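Local coordinates for protein beta-glucosidase (Chaetomella raphigera, PDB 6JXG) that probably hydrolyses terminal, non-reducing beta-D-glucosyl residues to release beta-D-glucose, as a secreted family 3 glycoside hydrolase of cellulose degradation, at residues N104-G115 against V150-E161; N165-I173 against Y201-A209. All coordinates share one frame; numbering follows the deposited sequence.

Interaction 1. Residues N104-G115 against V150-E161; sequences NVQLGPVAGPIG and VQACAKHFIGNE
E161 grips the loop at I114 and G115 with both carboxylate oxygens: OE2 takes I114 N at 2.9 Å and OE1 takes G115 N at 3.1 Å, each on its syn lone pair. A bend at chi2 (-73°) folds the carboxylate back to these amides, and OE1 also accepts from K116 N. An alanine here would probably leave the amides of I114, G115 and K116 without their carboxylate, and the loop freer to shift. The next grip is on G112 O, which has two donors from H156: ND1 at 2.7 Å, with the oxygen close to the plane of the imidazole, and the backbone N at 2.8 Å, on a carbonyl lone pair. This pair of bonds fixes the rotation of the ring, one face of which is covered by K155 CG, 3.6 Å above its centre. A side chain at G112 would probably collide with H156 O. From CG the K155 chain runs extended past V110, CE lying 3.8 Å from V110 CG2, and NZ reaches L107 O at 3.0 Å from above the carbonyl plane. D58 offers the same ammonium group a long, weak ion pair. Behind these side chains, the backbones pair through Q151 N to N104 O and Q106 N to Q151 O, the parallel pattern. L107, at the centre of an inverse gamma turn, is skipped in the register, and C153 N bonds instead to G108 O, followed by K155 N to P109 O. Outside, helix 131-147 packs on P109, while strands 55-57 and 196-199 flank the pair. Neighbouring parallel strands joined through a helix in this way are characteristic of the TIM-barrel clan, to which the family 3 N-terminal domain belongs.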
loop_
_atom_site.group_PDB
_atom_site.type_symbol
_atom_site.label_atom_id
_atom_site.label_comp_id
_atom_site.label_asym_id
_atom_site.label_seq_id
_atom_site.Cartn_x
_atom_site.Cartn_y
_atom_site.Cartn_z
ATOM N N ASN A 104 8.130 16.881 9.410
ATOM C CA ASN A 104 9.428 16.320 9.100
ATOM C C ASN A 104 9.396 14.870 8.534
ATOM O O ASN A 104 10.107 14.559 7.547
ATOM C CB ASN A 104 10.405 16.386 10.275
ATOM C CG ASN A 104 10.789 17.843 10.643
ATOM O OD1 ASN A 104 11.677 18.516 9.992
ATOM N ND2 ASN A 104 10.103 18.343 11.587
ATOM N N VAL A 105 8.605 14.029 9.194
ATOM C CA VAL A 105 8.499 12.601 8.877
ATOM C C VAL A 105 7.032 12.319 8.635
ATOM O O VAL A 105 6.206 12.516 9.539
ATOM C CB VAL A 105 9.029 11.729 10.027
ATOM C CG1 VAL A 105 8.977 10.256 9.613
ATOM C CG2 VAL A 105 10.469 12.187 10.346
ATOM N N GLN A 106 6.730 11.874 7.430
ATOM C CA GLN A 106 5.382 11.449 7.057
ATOM C C GLN A 106 5.313 9.938 7.212
ATOM O O GLN A 106 6.111 9.219 6.586
ATOM C CB GLN A 106 5.067 11.869 5.630
ATOM C CG GLN A 106 3.607 11.741 5.254
ATOM C CD GLN A 106 2.669 12.574 6.083
ATOM O OE1 GLN A 106 3.029 13.627 6.625
ATOM N NE2 GLN A 106 1.415 12.140 6.144
ATOM N N LEU A 107 4.304 9.449 7.965
ATOM C CA LEU A 107 4.330 8.050 8.413
ATOM C C LEU A 107 3.699 7.146 7.346
ATOM O O LEU A 107 2.547 6.696 7.491
ATOM C CB LEU A 107 3.635 7.926 9.804
ATOM C CG LEU A 107 4.390 8.720 10.893
ATOM C CD1 LEU A 107 3.608 8.673 12.178
ATOM C CD2 LEU A 107 5.828 8.249 11.107
ATOM N N GLY A 108 4.434 6.943 6.257
ATOM C CA GLY A 108 4.110 5.928 5.237
ATOM C C GLY A 108 5.267 5.930 4.214
ATOM O O GLY A 108 6.171 6.789 4.267
ATOM N N PRO A 109 5.221 5.047 3.229
ATOM C CA PRO A 109 4.169 4.152 2.912
ATOM C C PRO A 109 4.268 2.785 3.656
ATOM O O PRO A 109 5.094 2.584 4.486
ATOM C CB PRO A 109 4.300 3.966 1.415
ATOM C CG PRO A 109 5.812 4.027 1.153
ATOM C CD PRO A 109 6.329 4.944 2.268
ATOM N N VAL A 110 3.302 1.919 3.370
ATOM C CA VAL A 110 3.116 0.683 4.105
ATOM C C VAL A 110 3.559 -0.532 3.314
ATOM O O VAL A 110 2.929 -0.900 2.306
ATOM C CB VAL A 110 1.629 0.559 4.527
ATOM C CG1 VAL A 110 1.379 -0.795 5.159
ATOM C CG2 VAL A 110 1.204 1.689 5.493
ATOM N N ALA A 111 4.680 -1.117 3.740
ATOM C CA ALA A 111 5.184 -2.417 3.237
ATOM C C ALA A 111 4.755 -3.642 4.031
ATOM O O ALA A 111 4.990 -4.774 3.573
ATOM C CB ALA A 111 6.690 -2.437 3.211
ATOM N N GLY A 112 4.231 -3.427 5.240
ATOM C CA GLY A 112 3.846 -4.509 6.198
ATOM C C GLY A 112 2.638 -3.956 6.967
ATOM O O GLY A 112 2.721 -2.957 7.687
ATOM N N PRO A 113 1.482 -4.601 6.854
ATOM C CA PRO A 113 1.205 -5.862 6.187
ATOM C C PRO A 113 1.285 -5.784 4.632
ATOM O O PRO A 113 0.964 -4.720 4.002
ATOM C CB PRO A 113 -0.215 -6.116 6.578
ATOM C CG PRO A 113 -0.836 -4.728 6.711
ATOM C CD PRO A 113 0.254 -3.962 7.385
ATOM N N ILE A 114 1.662 -6.891 4.015
ATOM C CA ILE A 114 1.505 -7.038 2.565
ATOM C C ILE A 114 0.063 -7.462 2.258
ATOM O O ILE A 114 -0.456 -7.181 1.169
ATOM C CB ILE A 114 2.515 -8.018 1.914
ATOM C CG1 ILE A 114 2.257 -9.477 2.308
ATOM C CG2 ILE A 114 3.985 -7.637 2.195
ATOM C CD1 ILE A 114 3.202 -10.471 1.560
ATOM N N GLY A 115 -0.604 -8.136 3.220
ATOM C CA GLY A 115 -1.958 -8.606 3.051
ATOM C C GLY A 115 -2.094 -10.097 2.698
ATOM O O GLY A 115 -2.972 -10.437 1.961
ATOM N N VAL A 150 10.146 15.644 2.215
ATOM C CA VAL A 150 9.759 15.063 3.507
ATOM C C VAL A 150 10.547 13.739 3.662
ATOM O O VAL A 150 11.003 13.126 2.662
ATOM C CB VAL A 150 8.211 14.784 3.626
ATOM C CG1 VAL A 150 7.815 13.560 2.816
ATOM C CG2 VAL A 150 7.809 14.540 5.054
ATOM N N GLN A 151 10.786 13.328 4.902
ATOM C CA GLN A 151 11.332 11.985 5.191
ATOM C C GLN A 151 10.161 10.975 5.152
ATOM O O GLN A 151 9.126 11.187 5.792
ATOM C CB GLN A 151 11.942 11.948 6.591
ATOM C CG GLN A 151 13.113 12.910 6.769
ATOM C CD GLN A 151 13.702 12.941 8.178
ATOM O OE1 GLN A 151 13.789 14.032 8.850
ATOM N NE2 GLN A 151 14.103 11.791 8.658
ATOM N N ALA A 152 10.275 9.928 4.378
ATOM C CA ALA A 152 9.289 8.878 4.394
ATOM C C ALA A 152 9.662 7.863 5.480
ATOM O O ALA A 152 10.771 7.871 6.037
ATOM C CB ALA A 152 9.242 8.176 3.011
ATOM N N CYS A 153 8.689 7.029 5.826
ATOM C CA CYS A 153 8.782 6.074 6.895
ATOM C C CYS A 153 8.077 4.794 6.406
ATOM O O CYS A 153 6.839 4.649 6.494
ATOM C CB CYS A 153 8.081 6.577 8.162
ATOM S SG CYS A 153 8.302 5.387 9.575
ATOM N N ALA A 154 8.865 3.835 5.982
ATOM C CA ALA A 154 8.345 2.538 5.656
ATOM C C ALA A 154 7.901 1.769 6.912
ATOM O O ALA A 154 8.713 1.488 7.831
ATOM C CB ALA A 154 9.383 1.721 4.890
ATOM N N LYS A 155 6.653 1.342 6.928
ATOM C CA LYS A 155 6.091 0.714 8.148
ATOM C C LYS A 155 5.261 -0.504 7.705
ATOM O O LYS A 155 4.799 -0.528 6.522
ATOM C CB LYS A 155 5.273 1.745 8.945
ATOM C CG LYS A 155 3.952 2.203 8.358
ATOM C CD LYS A 155 3.389 3.440 9.080
ATOM C CE LYS A 155 1.947 3.587 8.678
ATOM N NZ LYS A 155 1.267 4.731 9.304
ATOM N N HIS A 156 4.981 -1.479 8.551
ATOM C CA HIS A 156 5.365 -1.680 9.928
ATOM C C HIS A 156 6.226 -2.949 9.903
ATOM O O HIS A 156 5.799 -4.013 9.391
ATOM C CB HIS A 156 4.129 -1.946 10.796
ATOM C CG HIS A 156 3.022 -0.961 10.591
ATOM N ND1 HIS A 156 2.130 -1.053 9.542
ATOM C CD2 HIS A 156 2.692 0.159 11.272
ATOM C CE1 HIS A 156 1.270 -0.048 9.617
ATOM N NE2 HIS A 156 1.575 0.679 10.675
ATOM N N PHE A 157 7.472 -2.802 10.320
ATOM C CA PHE A 157 8.439 -3.866 10.268
ATOM C C PHE A 157 8.318 -4.754 11.555
ATOM O O PHE A 157 8.693 -4.304 12.631
ATOM C CB PHE A 157 9.868 -3.276 10.221
ATOM C CG PHE A 157 10.953 -4.341 10.057
ATOM C CD1 PHE A 157 11.242 -4.817 8.814
ATOM C CD2 PHE A 157 11.636 -4.887 11.188
ATOM C CE1 PHE A 157 12.249 -5.810 8.624
ATOM C CE2 PHE A 157 12.624 -5.868 11.017
ATOM C CZ PHE A 157 12.902 -6.336 9.720
ATOM N N ILE A 158 7.826 -5.991 11.490
ATOM C CA ILE A 158 7.425 -6.720 10.324
ATOM C C ILE A 158 6.504 -7.873 10.848
ATOM O O ILE A 158 6.532 -8.216 12.043
ATOM C CB ILE A 158 8.701 -7.291 9.575
ATOM C CG1 ILE A 158 8.333 -7.768 8.164
ATOM C CG2 ILE A 158 9.381 -8.366 10.435
ATOM C CD1 ILE A 158 9.491 -7.941 7.185
ATOM N N GLY A 159 5.778 -8.533 9.947
ATOM C CA GLY A 159 4.871 -9.620 10.326
ATOM C C GLY A 159 3.597 -9.208 11.014
ATOM O O GLY A 159 2.953 -10.046 11.647
ATOM N N ASN A 160 3.184 -7.934 10.887
ATOM C CA ASN A 160 1.882 -7.468 11.456
ATOM C C ASN A 160 0.814 -7.654 10.392
ATOM O O ASN A 160 0.328 -6.722 9.772
ATOM C CB ASN A 160 2.051 -6.038 11.894
ATOM C CG ASN A 160 0.800 -5.403 12.429
ATOM O OD1 ASN A 160 -0.120 -6.093 12.947
ATOM N ND2 ASN A 160 0.770 -4.096 12.359
ATOM N N GLU A 161 0.506 -8.918 10.136
ATOM C CA GLU A 161 -0.376 -9.318 9.031
ATOM C C GLU A 161 -1.842 -9.425 9.475
ATOM O O GLU A 161 -2.667 -9.818 8.678
ATOM C CB GLU A 161 0.164 -10.587 8.365
ATOM C CG GLU A 161 1.527 -10.358 7.685
ATOM C CD GLU A 161 1.397 -9.525 6.394
ATOM O OE1 GLU A 161 0.274 -9.597 5.781
ATOM O OE2 GLU A 161 2.420 -8.827 6.005
#

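Interaction 2. Residues N165-I173 against Y201-A209; sequences NRDTMSSNI and YNKFNETYA. With NAG (2-acetamido-2-deoxy-beta-D-glucopyranose), chain D.
K203 lies along the loop that leads into strand 170-171, and its chain is in contact over its whole length. CB rests 3.7 Å from S170 CB, on the same face of the small sheet. CG, placed anti to the carbonyl carbon (chi1 -52°), passes beside M169 O. Extended beyond CG, the chain carries CD and CE past T168 O, CD at 3.6 Å, while CE also sits over one face of the Y208 ring, toward its rim. At the tip, NZ donates to a water 3.0 Å away, which in turn donates to T168 O. Y208 OH makes a hydrogen bond of 2.7 Å to D167 O.

The backbones pair in parallel: K203 N to M169 O, S171 N to K203 O and N205 N to S171 O. K203 O also accepts from N202 ND2, on the opposite face of its plane from S171 N; N202 OD1 is hydrogen-bonded to S200 OG. S170 OG receives E206 N at 3.0 Å from the type I' turn 204-207. F204 lays a ring face over S171 O, and its CE2 meets I173 CG1 at 3.7 Å. Y201 CE2 lies over one face of the R166 guanidinium, 3.5 Å from NH1, with the planes 56° apart; NH1 is salt-bridged to E442. N205 ND2 carries the N-linked sugar, whose acetamide carbon touches the F204 ring edge. The chemistry is mostly polar and partly water-mediated, consistent with a glycosylated hairpin at the surface; F204 and I173 pack with F178 in an apolar patch, where I173 N and O are buried without partners in the model.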
loop_
_atom_site.group_PDB
_atom_site.type_symbol
_atom_site.label_atom_id
_atom_site.label_comp_id
_atom_site.label_asym_id
_atom_site.label_seq_id
_atom_site.Cartn_x
_atom_site.Cartn_y
_atom_site.Cartn_z
ATOM N N ASN A 165 -5.278 -9.208 18.039
ATOM C CA ASN A 165 -4.189 -9.443 19.002
ATOM C C ASN A 165 -2.843 -8.950 18.516
ATOM O O ASN A 165 -1.840 -9.502 18.841
ATOM C CB ASN A 165 -4.015 -10.962 19.338
ATOM C CG ASN A 165 -5.296 -11.599 19.868
ATOM O OD1 ASN A 165 -6.042 -10.987 20.562
ATOM N ND2 ASN A 165 -5.554 -12.813 19.478
ATOM N N ARG A 166 -2.832 -7.911 17.716
ATOM C CA ARG A 166 -1.624 -7.457 17.142
ATOM C C ARG A 166 -0.568 -7.068 18.146
ATOM O O ARG A 166 0.589 -7.088 17.772
ATOM C CB ARG A 166 -1.847 -6.251 16.217
ATOM C CG ARG A 166 -2.319 -4.992 16.961
ATOM C CD ARG A 166 -2.621 -3.844 15.997
ATOM N NE ARG A 166 -3.087 -2.704 16.750
ATOM C CZ ARG A 166 -2.992 -1.446 16.328
ATOM N NH1 ARG A 166 -2.442 -1.203 15.174
ATOM N NH2 ARG A 166 -3.432 -0.446 17.086
ATOM N N ASP A 167 -0.933 -6.712 19.368
ATOM C CA ASP A 167 0.082 -6.278 20.312
ATOM C C ASP A 167 0.422 -7.344 21.309
ATOM O O ASP A 167 1.128 -7.070 22.299
ATOM C CB ASP A 167 -0.298 -4.997 21.011
ATOM C CG ASP A 167 -1.528 -5.118 21.826
ATOM O OD1 ASP A 167 -1.843 -4.093 22.377
ATOM O OD2 ASP A 167 -2.222 -6.144 21.861
ATOM N N THR A 168 0.004 -8.591 21.028
ATOM C CA THR A 168 0.505 -9.671 21.860
ATOM C C THR A 168 0.954 -10.920 21.076
ATOM O O THR A 168 1.797 -11.674 21.541
ATOM C CB THR A 168 -0.578 -10.152 22.866
ATOM O OG1 THR A 168 -1.760 -10.537 22.154
ATOM C CG2 THR A 168 -1.037 -9.058 23.831
ATOM N N MET A 169 0.341 -11.171 19.948
ATOM C CA MET A 169 0.653 -12.371 19.213
ATOM C C MET A 169 2.062 -12.338 18.621
ATOM O O MET A 169 2.660 -11.277 18.397
ATOM C CB MET A 169 -0.297 -12.454 18.037
ATOM C CG MET A 169 -0.013 -11.264 17.120
ATOM S SD MET A 169 0.789 -11.745 15.626
ATOM C CE MET A 169 -1.042 -11.984 15.339
ATOM N N SER A 170 2.588 -13.518 18.316
ATOM C CA SER A 170 3.870 -13.630 17.605
ATOM C C SER A 170 3.638 -14.178 16.151
ATOM O O SER A 170 2.835 -15.100 15.894
ATOM C CB SER A 170 4.814 -14.517 18.388
ATOM O OG SER A 170 6.056 -14.625 17.705
ATOM N N SER A 171 4.355 -13.571 15.217
ATOM C CA SER A 171 4.553 -14.052 13.890
ATOM C C SER A 171 5.938 -14.686 13.871
ATOM O O SER A 171 6.947 -14.012 14.139
ATOM C CB SER A 171 4.514 -12.882 12.913
ATOM O OG SER A 171 3.187 -12.336 12.877
ATOM N N ASN A 172 5.969 -15.958 13.469
ATOM C CA ASN A 172 7.161 -16.740 13.438
ATOM C C ASN A 172 7.319 -17.217 11.985
ATOM O O ASN A 172 6.583 -18.076 11.490
ATOM C CB ASN A 172 7.079 -17.910 14.398
ATOM C CG ASN A 172 6.625 -17.526 15.760
ATOM O OD1 ASN A 172 6.947 -16.443 16.253
ATOM N ND2 ASN A 172 5.828 -18.417 16.402
ATOM N N ILE A 173 8.273 -16.615 11.299
ATOM C CA ILE A 173 8.382 -16.746 9.857
ATOM C C ILE A 173 9.711 -17.390 9.527
ATOM O O ILE A 173 10.774 -16.971 10.011
ATOM C CB ILE A 173 8.253 -15.411 9.148
ATOM C CG1 ILE A 173 7.085 -14.575 9.733
ATOM C CG2 ILE A 173 8.149 -15.645 7.661
ATOM C CD1 ILE A 173 6.900 -13.234 9.036
ATOM N N TYR A 201 3.879 -3.573 16.241
ATOM C CA TYR A 201 3.375 -3.949 17.558
ATOM C C TYR A 201 3.538 -5.451 17.945
ATOM O O TYR A 201 3.531 -5.773 19.137
ATOM C CB TYR A 201 1.884 -3.676 17.650
ATOM C CG TYR A 201 1.519 -2.246 17.818
ATOM C CD1 TYR A 201 1.923 -1.570 18.966
ATOM C CD2 TYR A 201 0.753 -1.580 16.871
ATOM C CE1 TYR A 201 1.547 -0.242 19.180
ATOM C CE2 TYR A 201 0.365 -0.254 17.065
ATOM C CZ TYR A 201 0.755 0.423 18.204
ATOM O OH TYR A 201 0.420 1.731 18.459
ATOM N N ASN A 202 3.669 -6.344 16.954
ATOM C CA ASN A 202 3.559 -7.749 17.234
ATOM C C ASN A 202 4.906 -8.283 17.673
ATOM O O ASN A 202 5.929 -7.636 17.479
ATOM C CB ASN A 202 3.076 -8.507 15.983
ATOM C CG ASN A 202 3.968 -8.172 14.758
ATOM O OD1 ASN A 202 3.885 -7.087 14.186
ATOM N ND2 ASN A 202 4.879 -9.068 14.436
ATOM N N LYS A 203 4.910 -9.486 18.269
ATOM C CA LYS A 203 6.163 -10.182 18.473
ATOM C C LYS A 203 6.565 -10.795 17.138
ATOM O O LYS A 203 5.704 -11.186 16.340
ATOM C CB LYS A 203 6.083 -11.280 19.569
ATOM C CG LYS A 203 5.530 -10.753 20.842
ATOM C CD LYS A 203 5.364 -11.788 21.914
ATOM C CE LYS A 203 4.939 -11.099 23.199
ATOM N NZ LYS A 203 4.594 -12.169 24.133
ATOM N N PHE A 204 7.852 -10.861 16.917
ATOM C CA PHE A 204 8.439 -11.669 15.857
ATOM C C PHE A 204 9.346 -12.753 16.499
ATOM O O PHE A 204 10.269 -12.434 17.216
ATOM C CB PHE A 204 9.287 -10.805 14.891
ATOM C CG PHE A 204 9.812 -11.580 13.736
ATOM C CD1 PHE A 204 11.005 -12.258 13.831
ATOM C CD2 PHE A 204 9.075 -11.684 12.579
ATOM C CE1 PHE A 204 11.470 -13.018 12.786
ATOM C CE2 PHE A 204 9.520 -12.476 11.538
ATOM C CZ PHE A 204 10.702 -13.136 11.651
ATOM N N ASN A 205 9.123 -14.020 16.177
ATOM C CA ASN A 205 9.905 -15.117 16.777
ATOM C C ASN A 205 9.946 -14.951 18.274
ATOM O O ASN A 205 10.975 -15.218 18.912
ATOM C CB ASN A 205 11.306 -15.222 16.182
ATOM C CG ASN A 205 11.323 -16.012 14.863
ATOM O OD1 ASN A 205 10.283 -16.307 14.270
ATOM N ND2 ASN A 205 12.494 -16.287 14.394
ATOM N N GLU A 206 8.800 -14.585 18.791
ATOM C CA GLU A 206 8.492 -14.464 20.235
ATOM C C GLU A 206 9.051 -13.284 20.989
ATOM O O GLU A 206 8.866 -13.185 22.213
ATOM C CB GLU A 206 8.732 -15.805 20.981
ATOM C CG GLU A 206 7.980 -16.992 20.367
ATOM C CD GLU A 206 6.462 -16.928 20.465
ATOM O OE1 GLU A 206 5.832 -17.602 19.606
ATOM O OE2 GLU A 206 5.886 -16.253 21.383
ATOM N N THR A 207 9.668 -12.342 20.283
ATOM C CA THR A 207 10.126 -11.093 20.891
ATOM C C THR A 207 9.520 -9.880 20.147
ATOM O O THR A 207 9.602 -9.775 18.889
ATOM C CB THR A 207 11.675 -11.010 20.835
ATOM O OG1 THR A 207 12.225 -12.067 21.615
ATOM C CG2 THR A 207 12.178 -9.676 21.349
ATOM N N TYR A 208 8.932 -8.961 20.896
ATOM C CA TYR A 208 8.340 -7.715 20.313
ATOM C C TYR A 208 9.304 -7.111 19.297
ATOM O O TYR A 208 10.522 -6.976 19.568
ATOM C CB TYR A 208 8.047 -6.701 21.426
ATOM C CG TYR A 208 6.779 -7.000 22.160
ATOM C CD1 TYR A 208 6.771 -7.363 23.508
ATOM C CD2 TYR A 208 5.578 -7.013 21.449
ATOM C CE1 TYR A 208 5.550 -7.663 24.134
ATOM C CE2 TYR A 208 4.377 -7.321 22.054
ATOM C CZ TYR A 208 4.370 -7.674 23.387
ATOM O OH TYR A 208 3.125 -7.926 23.957
ATOM N N ALA A 209 8.766 -6.724 18.145
ATOM C CA ALA A 209 9.559 -6.187 17.048
ATOM C C ALA A 209 10.464 -5.025 17.467
ATOM O O ALA A 209 11.643 -4.974 17.095
ATOM C CB ALA A 209 8.646 -5.797 15.902
HETATM C C1 NAG D . 12.716 -17.039 13.206
HETATM C C2 NAG D . 14.119 -16.692 12.706
HETATM C C3 NAG D . 14.441 -17.721 11.644
HETATM C C4 NAG D . 14.378 -19.070 12.310
HETATM C C5 NAG D . 12.876 -19.249 12.446
HETATM C C6 NAG D . 12.549 -20.703 12.705
HETATM C C7 NAG D . 15.005 -14.331 12.774
HETATM C C8 NAG D . 15.372 -14.339 14.204
HETATM N N2 NAG D . 14.406 -15.375 12.140
HETATM O O3 NAG D . 15.732 -17.491 11.178
HETATM O O4 NAG D . 15.079 -19.988 11.563
HETATM O O5 NAG D . 12.644 -18.406 13.590
HETATM O O6 NAG D . 13.139 -20.894 13.974
HETATM O O7 NAG D . 15.204 -13.244 12.202
HETATM O O HOH W 1 -2.279 2.365 17.782
HETATM O O HOH W 2 2.291 -13.735 23.149
#

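How the interactions relate
Interaction 1 is almost wholly buried, close to the centre of the folded molecule, whereas interaction 2 lies farther out and is only partly buried. Both belong to the family 3 N-terminal domain and follow one another in sequence, the 150-161 segment leading on to 165-173. They meet directly: G159 O lies 2.6 Å from S171 OG and I158 O lies 3.0 Å from N202 ND2, probable hydrogen bonds that tie the loop after strand 151-157 to the small sheet. Both use parallel strand pairing. In interaction 1 the E161 carboxylate and G112 O are satisfied by main-chain and imidazole N-H groups; interaction 2 adds waters and an N-linked glycan, yet buries I173 N and O without partners.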